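Long-range contacts in glucose-inhibited division protein A-related protein, probable oxidoreductase (Thermus thermophilus, PDB 2CUL), which binds flavin-adenine dinucleotide in a Rossmann-type fold and is probably an oxidoreductase, a small relative of the glucose-inhibited division protein GidA: residues L153-V161 with R194-Y202; Y180-E190 with A203-G211. All blocks are in the same frame, centred on the assembly; numbering follows the deposited sequence.

A small flavoprotein illustrates how loops flanking a nucleotide-binding sheet are tied to a second, antiparallel sheet. The segments alternate along the chain: 153-161, 180-190, 194-202, then 203-211, so the two contacts interlock. Their centres lie about 10 Å apart on the same side of the chain's centre. Strands 160-167 and 176-183 are neighbours in the four-stranded antiparallel sheet, strands 188-189 and 194-195 pair in a small hairpin, and strand 201-203, an outermost strand of the seven-stranded sheet, runs from contact 1 into contact 2. Glu187 joins them directly, accepting from Arg159 N and Arg197 NH2. Contact 1 is peripheral packing, whereas contact 2 reaches the flavin cofactor.

Contact 1: residues L153-V161 with R194-Y202; sequences LSRLGFRFV and RLKRLEGLY
One face of the Phe158 ring is taken by Arg197, whose CD sits 3.6 Å from the ring centroid and almost on the ring normal, a CH-pi contact. At the rim, near the ring plane, Leu198 CD1 comes within 3.9 Å of Phe158 CE2; Leu153 O, from Phe158's own segment, also lies in that plane. Leu195 and Leu201 approach the ring obliquely, Leu201 CD2 standing 3.8 Å from Phe158 CZ. The second flat group, the Arg197 guanidinium, has the carbonyl oxygen of Gly157 over the centre of one face, with Gly157 O 3.3 Å from Arg197 CZ. The oxygen stands above the plane in which the N-H groups point, so it is badly placed to accept from them.

The arginine reaches both sites because its CG is anti to the backbone N (chi1 -175°) and its chain bends at chi3 (-66°). Ring and arginine chain run alongside each other in opposite senses, and the guanidinium ends at 68° to the ring plane. With Arg197 CZ 5.4 Å from the centroid of the Phe158 ring, any cation-pi attraction is weak at most. Its charge is probably balanced instead by Glu187 OE2, in a salt bridge with Arg197 NH2; the same oxygen also accepts from Arg159 N, so one carboxylate oxygen ties the two segments together.

Across the second segment, the Arg194 guanidinium braces the turn that presents these leucines: NH1 and NH2 both grip Leu198 O, from opposite faces of its carbonyl plane, and NH2 also bonds to Leu201 O. Leu198 reaches on to Leu94 and Leu96 of strand 84-97. Gly157, with positive phi, closes helix 148-155 in a Schellman motif, and Phe158 directly after it packs this helix end against the loop connecting strands 194-195 and 201-203.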
loop_
_atom_site.group_PDB
_atom_site.type_symbol
_atom_site.label_atom_id
_atom_site.label_comp_id
_atom_site.label_asym_id
_atom_site.label_seq_id
_atom_site.Cartn_x
_atom_site.Cartn_y
_atom_site.Cartn_z
ATOM N N LEU A 153 1.300 -12.860 -9.004
ATOM C CA LEU A 153 1.905 -13.358 -7.775
ATOM C C LEU A 153 1.590 -14.844 -7.599
ATOM O O LEU A 153 2.454 -15.626 -7.200
ATOM C CB LEU A 153 1.396 -12.558 -6.570
ATOM C CG LEU A 153 1.813 -11.084 -6.539
ATOM C CD1 LEU A 153 1.029 -10.353 -5.459
ATOM C CD2 LEU A 153 3.307 -10.972 -6.289
ATOM N N SER A 154 0.355 -15.229 -7.908
ATOM C CA SER A 154 -0.067 -16.625 -7.789
ATOM C C SER A 154 0.713 -17.494 -8.771
ATOM O O SER A 154 1.171 -18.585 -8.424
ATOM C CB SER A 154 -1.566 -16.753 -8.071
ATOM O OG SER A 154 -2.324 -15.983 -7.153
ATOM N N ARG A 155 0.862 -17.008 -9.999
ATOM C CA ARG A 155 1.601 -17.753 -11.014
ATOM C C ARG A 155 3.051 -17.959 -10.602
ATOM O O ARG A 155 3.653 -18.984 -10.918
ATOM C CB ARG A 155 1.567 -17.023 -12.357
ATOM C CG ARG A 155 0.214 -17.013 -13.034
ATOM C CD ARG A 155 0.344 -16.460 -14.441
ATOM N NE ARG A 155 -0.938 -16.402 -15.131
ATOM C CZ ARG A 155 -1.091 -15.971 -16.378
ATOM N NH1 ARG A 155 -0.035 -15.563 -17.072
ATOM N NH2 ARG A 155 -2.296 -15.948 -16.930
ATOM N N LEU A 156 3.613 -16.983 -9.896
ATOM C CA LEU A 156 4.998 -17.069 -9.456
ATOM C C LEU A 156 5.174 -18.017 -8.278
ATOM O O LEU A 156 6.300 -18.344 -7.905
ATOM C CB LEU A 156 5.529 -15.675 -9.097
ATOM C CG LEU A 156 5.607 -14.689 -10.269
ATOM C CD1 LEU A 156 6.036 -13.319 -9.766
ATOM C CD2 LEU A 156 6.589 -15.206 -11.312
ATOM N N GLY A 157 4.062 -18.450 -7.690
ATOM C CA GLY A 157 4.135 -19.383 -6.577
ATOM C C GLY A 157 3.804 -18.851 -5.194
ATOM O O GLY A 157 3.777 -19.616 -4.229
ATOM N N PHE A 158 3.549 -17.552 -5.078
ATOM C CA PHE A 158 3.225 -16.979 -3.776
ATOM C C PHE A 158 1.963 -17.581 -3.166
ATOM O O PHE A 158 0.979 -17.827 -3.864
ATOM C CB PHE A 158 3.068 -15.461 -3.893
ATOM C CG PHE A 158 4.370 -14.730 -4.021
ATOM C CD1 PHE A 158 5.131 -14.432 -2.893
ATOM C CD2 PHE A 158 4.845 -14.350 -5.271
ATOM C CE1 PHE A 158 6.347 -13.761 -3.012
ATOM C CE2 PHE A 158 6.059 -13.682 -5.401
ATOM C CZ PHE A 158 6.811 -13.385 -4.268
ATOM N N ARG A 159 2.011 -17.817 -1.857
ATOM C CA ARG A 159 0.887 -18.379 -1.112
ATOM C C ARG A 159 0.137 -17.273 -0.372
ATOM O O ARG A 159 0.745 -16.316 0.105
ATOM C CB ARG A 159 1.383 -19.408 -0.093
ATOM C CG ARG A 159 2.056 -20.634 -0.693
ATOM C CD ARG A 159 1.134 -21.371 -1.646
ATOM N NE ARG A 159 1.444 -22.796 -1.697
ATOM C CZ ARG A 159 0.823 -23.668 -2.484
ATOM N NH1 ARG A 159 -0.146 -23.261 -3.296
ATOM N NH2 ARG A 159 1.161 -24.950 -2.450
ATOM N N PHE A 160 -1.179 -17.426 -0.252
ATOM C CA PHE A 160 -2.017 -16.433 0.417
ATOM C C PHE A 160 -3.004 -17.060 1.397
ATOM O O PHE A 160 -3.308 -18.250 1.320
ATOM C CB PHE A 160 -2.813 -15.646 -0.624
ATOM C CG PHE A 160 -1.959 -14.908 -1.607
ATOM C CD1 PHE A 160 -1.558 -13.599 -1.354
ATOM C CD2 PHE A 160 -1.530 -15.526 -2.777
ATOM C CE1 PHE A 160 -0.740 -12.918 -2.253
ATOM C CE2 PHE A 160 -0.713 -14.854 -3.683
ATOM C CZ PHE A 160 -0.315 -13.549 -3.421
ATOM N N VAL A 161 -3.500 -16.238 2.318
ATOM C CA VAL A 161 -4.489 -16.673 3.297
ATOM C C VAL A 161 -5.673 -15.717 3.179
ATOM O O VAL A 161 -5.501 -14.552 2.828
ATOM C CB VAL A 161 -3.935 -16.638 4.746
ATOM C CG1 VAL A 161 -2.796 -17.632 4.885
ATOM C CG2 VAL A 161 -3.463 -15.239 5.108
ATOM N N ARG A 194 10.795 -8.336 4.199
ATOM C CA ARG A 194 11.102 -9.056 2.973
ATOM C C ARG A 194 10.142 -10.186 2.619
ATOM O O ARG A 194 9.698 -10.941 3.485
ATOM C CB ARG A 194 12.514 -9.648 3.055
ATOM C CG ARG A 194 13.641 -8.633 2.962
ATOM C CD ARG A 194 14.047 -8.393 1.516
ATOM N NE ARG A 194 14.687 -9.571 0.933
ATOM C CZ ARG A 194 14.158 -10.325 -0.027
ATOM N NH1 ARG A 194 14.825 -11.379 -0.481
ATOM N NH2 ARG A 194 12.976 -10.024 -0.549
ATOM N N LEU A 195 9.810 -10.270 1.334
ATOM C CA LEU A 195 9.005 -11.366 0.813
ATOM C C LEU A 195 10.154 -12.195 0.240
ATOM O O LEU A 195 10.557 -12.033 -0.916
ATOM C CB LEU A 195 8.047 -10.887 -0.284
ATOM C CG LEU A 195 6.791 -10.163 0.219
ATOM C CD1 LEU A 195 5.942 -9.738 -0.977
ATOM C CD2 LEU A 195 5.983 -11.083 1.133
ATOM N N LYS A 196 10.704 -13.050 1.099
ATOM C CA LYS A 196 11.867 -13.880 0.795
ATOM C C LYS A 196 11.862 -14.778 -0.432
ATOM O O LYS A 196 12.924 -15.263 -0.836
ATOM C CB LYS A 196 12.217 -14.731 2.019
ATOM C CG LYS A 196 11.141 -15.726 2.410
ATOM C CD LYS A 196 11.600 -16.600 3.566
ATOM C CE LYS A 196 10.494 -17.535 4.021
ATOM N NZ LYS A 196 10.013 -18.418 2.922
ATOM N N ARG A 197 10.694 -15.014 -1.018
ATOM C CA ARG A 197 10.609 -15.867 -2.199
ATOM C C ARG A 197 11.473 -15.325 -3.340
ATOM O O ARG A 197 12.037 -16.092 -4.123
ATOM C CB ARG A 197 9.151 -15.993 -2.653
ATOM C CG ARG A 197 8.936 -16.959 -3.812
ATOM C CD ARG A 197 7.448 -17.170 -4.076
ATOM N NE ARG A 197 6.782 -17.854 -2.969
ATOM C CZ ARG A 197 6.690 -19.177 -2.845
ATOM N NH1 ARG A 197 7.218 -19.975 -3.766
ATOM N NH2 ARG A 197 6.064 -19.704 -1.801
ATOM N N LEU A 198 11.581 -14.002 -3.426
ATOM C CA LEU A 198 12.386 -13.362 -4.460
ATOM C C LEU A 198 13.289 -12.318 -3.808
ATOM O O LEU A 198 13.169 -12.052 -2.614
ATOM C CB LEU A 198 11.479 -12.698 -5.498
ATOM C CG LEU A 198 10.546 -13.648 -6.257
ATOM C CD1 LEU A 198 9.532 -12.860 -7.069
ATOM C CD2 LEU A 198 11.370 -14.548 -7.162
ATOM N N GLU A 199 14.195 -11.738 -4.589
ATOM C CA GLU A 199 15.111 -10.726 -4.070
ATOM C C GLU A 199 14.605 -9.310 -4.328
ATOM O O GLU A 199 13.874 -9.073 -5.290
ATOM C CB GLU A 199 16.493 -10.889 -4.711
ATOM C CG GLU A 199 17.175 -12.207 -4.389
ATOM C CD GLU A 199 17.470 -12.363 -2.910
ATOM O OE1 GLU A 199 18.117 -11.465 -2.332
ATOM O OE2 GLU A 199 17.058 -13.384 -2.323
ATOM N N GLY A 200 14.999 -8.383 -3.453
ATOM C CA GLY A 200 14.617 -6.984 -3.578
ATOM C C GLY A 200 13.146 -6.654 -3.398
ATOM O O GLY A 200 12.715 -5.545 -3.718
ATOM N N LEU A 201 12.386 -7.602 -2.855
ATOM C CA LEU A 201 10.948 -7.437 -2.666
ATOM C C LEU A 201 10.532 -7.314 -1.205
ATOM O O LEU A 201 10.946 -8.113 -0.368
ATOM C CB LEU A 201 10.220 -8.625 -3.297
ATOM C CG LEU A 201 8.691 -8.581 -3.348
ATOM C CD1 LEU A 201 8.244 -7.432 -4.240
ATOM C CD2 LEU A 201 8.163 -9.901 -3.887
ATOM N N TYR A 202 9.698 -6.317 -0.919
ATOM C CA TYR A 202 9.201 -6.064 0.432
ATOM C C TYR A 202 7.682 -5.934 0.405
ATOM O O TYR A 202 7.094 -5.705 -0.644
ATOM C CB TYR A 202 9.794 -4.759 0.969
ATOM C CG TYR A 202 11.300 -4.771 1.059
ATOM C CD1 TYR A 202 11.941 -5.081 2.258
ATOM C CD2 TYR A 202 12.083 -4.504 -0.060
ATOM C CE1 TYR A 202 13.326 -5.124 2.339
ATOM C CE2 TYR A 202 13.470 -4.547 0.009
ATOM C CZ TYR A 202 14.084 -4.858 1.212
ATOM O OH TYR A 202 15.458 -4.906 1.287
#

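Contact 2: residues Y180-E190 with A203-G211; sequences YLAFHPEEWEE and AVGLCVREG. With FAD (flavin-adenine dinucleotide), chain B.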
loop_
_atom_site.group_PDB
_atom_site.type_symbol
_atom_site.label_atom_id
_atom_site.label_comp_id
_atom_site.label_asym_id
_atom_site.label_seq_id
_atom_site.Cartn_x
_atom_site.Cartn_y
_atom_site.Cartn_z
ATOM N N TYR A 180 -10.514 -10.522 1.344
ATOM C CA TYR A 180 -9.327 -10.311 0.537
ATOM C C TYR A 180 -8.254 -11.325 0.876
ATOM O O TYR A 180 -8.401 -12.121 1.806
ATOM C CB TYR A 180 -8.799 -8.891 0.776
ATOM C CG TYR A 180 -8.330 -8.648 2.195
ATOM C CD1 TYR A 180 -6.990 -8.812 2.543
ATOM C CD2 TYR A 180 -9.233 -8.298 3.201
ATOM C CE1 TYR A 180 -6.556 -8.635 3.857
ATOM C CE2 TYR A 180 -8.808 -8.120 4.522
ATOM C CZ TYR A 180 -7.470 -8.290 4.840
ATOM O OH TYR A 180 -7.045 -8.126 6.141
ATOM N N LEU A 181 -7.176 -11.293 0.107
ATOM C CA LEU A 181 -6.070 -12.208 0.322
ATOM C C LEU A 181 -4.830 -11.473 0.801
ATOM O O LEU A 181 -4.476 -10.421 0.273
ATOM C CB LEU A 181 -5.737 -12.949 -0.972
ATOM C CG LEU A 181 -6.825 -13.851 -1.552
ATOM C CD1 LEU A 181 -6.288 -14.544 -2.794
ATOM C CD2 LEU A 181 -7.249 -14.881 -0.516
ATOM N N ALA A 182 -4.181 -12.040 1.812
ATOM C CA ALA A 182 -2.956 -11.472 2.355
ATOM C C ALA A 182 -1.867 -12.513 2.144
ATOM O O ALA A 182 -2.149 -13.714 2.121
ATOM C CB ALA A 182 -3.114 -11.186 3.841
ATOM N N PHE A 183 -0.632 -12.059 1.967
ATOM C CA PHE A 183 0.482 -12.983 1.794
ATOM C C PHE A 183 0.542 -13.895 3.011
ATOM O O PHE A 183 0.389 -13.443 4.147
ATOM C CB PHE A 183 1.803 -12.220 1.689
ATOM C CG PHE A 183 2.024 -11.561 0.362
ATOM C CD1 PHE A 183 2.412 -12.312 -0.741
ATOM C CD2 PHE A 183 1.851 -10.186 0.212
ATOM C CE1 PHE A 183 2.631 -11.707 -1.977
ATOM C CE2 PHE A 183 2.065 -9.572 -1.017
ATOM C CZ PHE A 183 2.457 -10.332 -2.115
ATOM N N HIS A 184 0.764 -15.181 2.773
ATOM C CA HIS A 184 0.865 -16.140 3.865
ATOM C C HIS A 184 2.039 -15.697 4.742
ATOM O O HIS A 184 3.071 -15.249 4.236
ATOM C CB HIS A 184 1.115 -17.537 3.293
ATOM C CG HIS A 184 1.066 -18.628 4.316
ATOM N ND1 HIS A 184 2.062 -18.822 5.248
ATOM C CD2 HIS A 184 0.132 -19.577 4.559
ATOM C CE1 HIS A 184 1.744 -19.843 6.023
ATOM N NE2 HIS A 184 0.577 -20.319 5.627
ATOM N N PRO A 185 1.900 -15.808 6.070
ATOM C CA PRO A 185 2.978 -15.402 6.976
ATOM C C PRO A 185 4.368 -15.962 6.665
ATOM O O PRO A 185 5.372 -15.282 6.880
ATOM C CB PRO A 185 2.464 -15.854 8.339
ATOM C CG PRO A 185 0.991 -15.645 8.205
ATOM C CD PRO A 185 0.705 -16.216 6.830
ATOM N N GLU A 186 4.433 -17.193 6.169
ATOM C CA GLU A 186 5.718 -17.816 5.854
ATOM C C GLU A 186 6.459 -17.113 4.719
ATOM O O GLU A 186 7.665 -17.277 4.569
ATOM C CB GLU A 186 5.513 -19.297 5.508
ATOM C CG GLU A 186 6.764 -20.049 5.050
ATOM C CD GLU A 186 7.908 -19.988 6.050
ATOM O OE1 GLU A 186 7.660 -20.155 7.261
ATOM O OE2 GLU A 186 9.063 -19.789 5.616
ATOM N N GLU A 187 5.737 -16.327 3.926
ATOM C CA GLU A 187 6.347 -15.605 2.812
ATOM C C GLU A 187 7.058 -14.346 3.282
ATOM O O GLU A 187 7.963 -13.843 2.620
ATOM C CB GLU A 187 5.273 -15.159 1.814
ATOM C CG GLU A 187 4.443 -16.263 1.207
ATOM C CD GLU A 187 5.117 -16.908 0.022
ATOM O OE1 GLU A 187 6.301 -16.597 -0.247
ATOM O OE2 GLU A 187 4.462 -17.733 -0.637
ATOM N N TRP A 188 6.647 -13.852 4.441
ATOM C CA TRP A 188 7.144 -12.589 4.964
ATOM C C TRP A 188 8.071 -12.646 6.177
ATOM O O TRP A 188 7.817 -13.376 7.129
ATOM C CB TRP A 188 5.912 -11.744 5.283
ATOM C CG TRP A 188 6.135 -10.309 5.590
ATOM C CD1 TRP A 188 6.585 -9.342 4.738
ATOM C CD2 TRP A 188 5.800 -9.647 6.811
ATOM N NE1 TRP A 188 6.539 -8.113 5.352
ATOM C CE2 TRP A 188 6.062 -8.272 6.626
ATOM C CE3 TRP A 188 5.297 -10.081 8.045
ATOM C CZ2 TRP A 188 5.838 -7.324 7.631
ATOM C CZ3 TRP A 188 5.072 -9.137 9.047
ATOM C CH2 TRP A 188 5.344 -7.775 8.829
ATOM N N GLU A 189 9.152 -11.870 6.125
ATOM C CA GLU A 189 10.101 -11.779 7.232
ATOM C C GLU A 189 9.761 -10.483 7.972
ATOM O O GLU A 189 10.111 -9.392 7.528
ATOM C CB GLU A 189 11.536 -11.737 6.699
ATOM C CG GLU A 189 12.611 -11.655 7.773
ATOM C CD GLU A 189 14.004 -11.937 7.229
ATOM O OE1 GLU A 189 14.417 -11.279 6.248
ATOM O OE2 GLU A 189 14.691 -12.819 7.789
ATOM N N GLU A 190 9.069 -10.619 9.099
ATOM C CA GLU A 190 8.625 -9.475 9.893
ATOM C C GLU A 190 9.677 -8.416 10.228
ATOM O O GLU A 190 9.390 -7.221 10.185
ATOM C CB GLU A 190 7.982 -9.974 11.190
ATOM C CG GLU A 190 7.258 -8.900 11.980
ATOM C CD GLU A 190 6.646 -9.436 13.260
ATOM O OE1 GLU A 190 5.874 -10.415 13.185
ATOM O OE2 GLU A 190 6.932 -8.878 14.339
ATOM N N ALA A 203 7.052 -6.085 1.565
ATOM C CA ALA A 203 5.605 -5.942 1.672
ATOM C C ALA A 203 5.288 -5.336 3.034
ATOM O O ALA A 203 5.990 -5.591 4.015
ATOM C CB ALA A 203 4.923 -7.285 1.517
ATOM N N VAL A 204 4.237 -4.526 3.090
ATOM C CA VAL A 204 3.858 -3.873 4.338
ATOM C C VAL A 204 2.356 -3.606 4.381
ATOM O O VAL A 204 1.705 -3.527 3.343
ATOM C CB VAL A 204 4.628 -2.531 4.490
ATOM C CG1 VAL A 204 4.181 -1.543 3.421
ATOM C CG2 VAL A 204 4.420 -1.950 5.869
ATOM N N GLY A 205 1.811 -3.490 5.588
ATOM C CA GLY A 205 0.397 -3.201 5.724
ATOM C C GLY A 205 -0.523 -4.401 5.717
ATOM O O GLY A 205 -0.101 -5.532 5.955
ATOM N N LEU A 206 -1.789 -4.137 5.420
ATOM C CA LEU A 206 -2.814 -5.168 5.412
ATOM C C LEU A 206 -2.548 -6.337 4.467
ATOM O O LEU A 206 -3.020 -7.448 4.722
ATOM C CB LEU A 206 -4.175 -4.547 5.085
ATOM C CG LEU A 206 -5.356 -5.279 5.726
ATOM C CD1 LEU A 206 -5.367 -4.979 7.221
ATOM C CD2 LEU A 206 -6.666 -4.845 5.081
ATOM N N CYS A 207 -1.806 -6.113 3.385
ATOM C CA CYS A 207 -1.555 -7.223 2.471
ATOM C C CYS A 207 -0.642 -8.288 3.087
ATOM O O CYS A 207 -0.457 -9.352 2.501
ATOM C CB CYS A 207 -1.009 -6.728 1.113
ATOM S SG CYS A 207 0.718 -6.195 1.025
ATOM N N VAL A 208 -0.090 -8.013 4.271
ATOM C CA VAL A 208 0.754 -9.001 4.956
ATOM C C VAL A 208 0.334 -9.276 6.400
ATOM O O VAL A 208 0.554 -10.373 6.913
ATOM C CB VAL A 208 2.260 -8.618 4.951
ATOM C CG1 VAL A 208 2.828 -8.803 3.563
ATOM C CG2 VAL A 208 2.455 -7.195 5.424
ATOM N N ARG A 209 -0.264 -8.290 7.062
ATOM C CA ARG A 209 -0.700 -8.482 8.443
ATOM C C ARG A 209 -1.861 -7.565 8.795
ATOM O O ARG A 209 -1.906 -6.411 8.365
ATOM C CB ARG A 209 0.464 -8.240 9.410
ATOM C CG ARG A 209 0.098 -8.463 10.869
ATOM C CD ARG A 209 1.333 -8.667 11.731
ATOM N NE ARG A 209 2.258 -7.540 11.656
ATOM C CZ ARG A 209 3.441 -7.507 12.261
ATOM N NH1 ARG A 209 3.847 -8.540 12.989
ATOM N NH2 ARG A 209 4.219 -6.443 12.137
ATOM N N GLU A 210 -2.800 -8.085 9.579
ATOM C CA GLU A 210 -3.965 -7.302 9.974
ATOM C C GLU A 210 -3.596 -6.162 10.913
ATOM O O GLU A 210 -2.553 -6.188 11.575
ATOM C CB GLU A 210 -5.011 -8.199 10.646
ATOM C CG GLU A 210 -5.686 -9.176 9.700
ATOM C CD GLU A 210 -6.849 -9.904 10.343
ATOM O OE1 GLU A 210 -6.616 -10.694 11.280
ATOM O OE2 GLU A 210 -8.000 -9.681 9.911
ATOM N N GLY A 211 -4.458 -5.152 10.954
ATOM C CA GLY A 211 -4.224 -4.007 11.811
ATOM C C GLY A 211 -5.117 -2.844 11.430
ATOM O O GLY A 211 -5.756 -2.877 10.380
HETATM P PA FAD B . -4.930 0.754 1.768
HETATM O O1A FAD B . -6.180 0.114 1.328
HETATM O O2A FAD B . -4.987 1.937 2.665
HETATM O O5B FAD B . -4.076 1.180 0.490
HETATM C C5B FAD B . -3.845 0.242 -0.564
HETATM C C4B FAD B . -3.538 1.075 -1.802
HETATM O O4B FAD B . -2.974 0.191 -2.771
HETATM C C3B FAD B . -4.774 1.716 -2.464
HETATM O O3B FAD B . -4.586 3.091 -2.721
HETATM C C2B FAD B . -4.959 0.893 -3.705
HETATM O O2B FAD B . -5.670 1.508 -4.754
HETATM C C1B FAD B . -3.516 0.527 -4.039
HETATM N N9A FAD B . -3.356 -0.633 -4.913
HETATM C C8A FAD B . -3.794 -1.916 -4.678
HETATM N N7A FAD B . -3.486 -2.742 -5.670
HETATM C C5A FAD B . -2.816 -1.952 -6.584
HETATM C C6A FAD B . -2.238 -2.244 -7.842
HETATM N N6A FAD B . -2.246 -3.444 -8.394
HETATM N N1A FAD B . -1.628 -1.200 -8.520
HETATM C C2A FAD B . -1.604 0.060 -7.968
HETATM N N3A FAD B . -2.142 0.400 -6.767
HETATM C C4A FAD B . -2.735 -0.639 -6.119
HETATM N N1 FAD B . -8.987 0.168 10.041
HETATM C C2 FAD B . -9.369 1.209 10.857
HETATM O O2 FAD B . -8.588 1.721 11.622
HETATM N N3 FAD B . -10.692 1.670 10.780
HETATM C C4 FAD B . -11.650 1.146 9.939
HETATM O O4 FAD B . -12.811 1.606 9.922
HETATM C C4X FAD B . -11.259 0.076 9.106
HETATM N N5 FAD B . -12.171 -0.510 8.239
HETATM C C5X FAD B . -11.795 -1.559 7.421
HETATM C C6 FAD B . -12.730 -2.130 6.559
HETATM C C7 FAD B . -12.404 -3.195 5.698
HETATM C C7M FAD B . -13.465 -3.761 4.787
HETATM C C8 FAD B . -11.055 -3.700 5.721
HETATM C C8M FAD B . -10.620 -4.830 4.827
HETATM C C9 FAD B . -10.094 -3.136 6.596
HETATM C C9A FAD B . -10.434 -2.061 7.460
HETATM N N10 FAD B . -9.491 -1.455 8.363
HETATM C C10 FAD B . -9.904 -0.391 9.185
HETATM C "C1'" FAD B . -8.056 -1.940 8.471
HETATM C "C2'" FAD B . -6.926 -1.082 7.858
HETATM O "O2'" FAD B . -6.672 0.017 8.691
HETATM C "C3'" FAD B . -7.261 -0.577 6.440
HETATM O "O3'" FAD B . -7.518 -1.663 5.552
HETATM C "C4'" FAD B . -6.117 0.242 5.807
HETATM O "O4'" FAD B . -6.569 0.933 4.645
HETATM C "C5'" FAD B . -4.955 -0.710 5.460
HETATM O "O5'" FAD B . -3.862 0.047 4.914
HETATM P P FAD B . -3.041 -0.431 3.645
HETATM O O1P FAD B . -2.004 0.600 3.471
HETATM O O2P FAD B . -2.558 -1.843 3.819
HETATM O O3P FAD B . -4.065 -0.424 2.449
HETATM O O HOH W 1 -4.315 -8.916 6.655
HETATM O O HOH W 2 -8.761 -7.878 8.145
HETATM O O HOH W 3 -1.009 -12.565 6.416
#
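Strand 176-183 meets the irregular loop after strand 201-203 through one direct backbone bond, Phe183 N to Cys207 O at 2.8 Å, while a water donates to both Phe183 O and Val208 O. Beside this bond the Phe183 ring receives Val208 CG1 obliquely, and Cys207 SG lies at its edge as a sulfur-aromatic contact. Val208 also packs on Trp188: its CB stands over the five-membered ring, 4.1 Å from the centroid, and CG2 reaches CE2. A chi1 of -169°, which turns CG away from the backbone N, carries the indole across the loop, and NE1 donates to Ala203 O at 2.9 Å from above the carbonyl plane.

This loop leads from an edge strand of the Rossmann-type sheet to helix 213-230, and it carries part of the FAD pocket: Leu206 N donates to FAD O2P at 2.9 Å, while a side chain at Gly205 would collide with that same phosphate oxygen.

At the far rim of the indole, Arg209 crosses at about a right angle: the edge of the indole at CH2 points onto one face of the Arg209 guanidinium, the two planes 80° apart. NH1 forms a salt bridge with Glu190 OE1 at 2.8 Å, and NH2 pairs with Glu219 of helix 213-230. An alanine in place of Trp188 is likely to leave Ala203 O without its indole donor and open a gap between Val208 and the Arg209 guanidinium.

Nearer the flavin, Tyr180 OH lies 3.3 Å from Leu206 CG, accepts from a water shared with Leu206 O, and donates to another bound by Glu210 OE2. Tyr180 CE2 approaches the flavin methyl C8M of FAD at 3.8 Å.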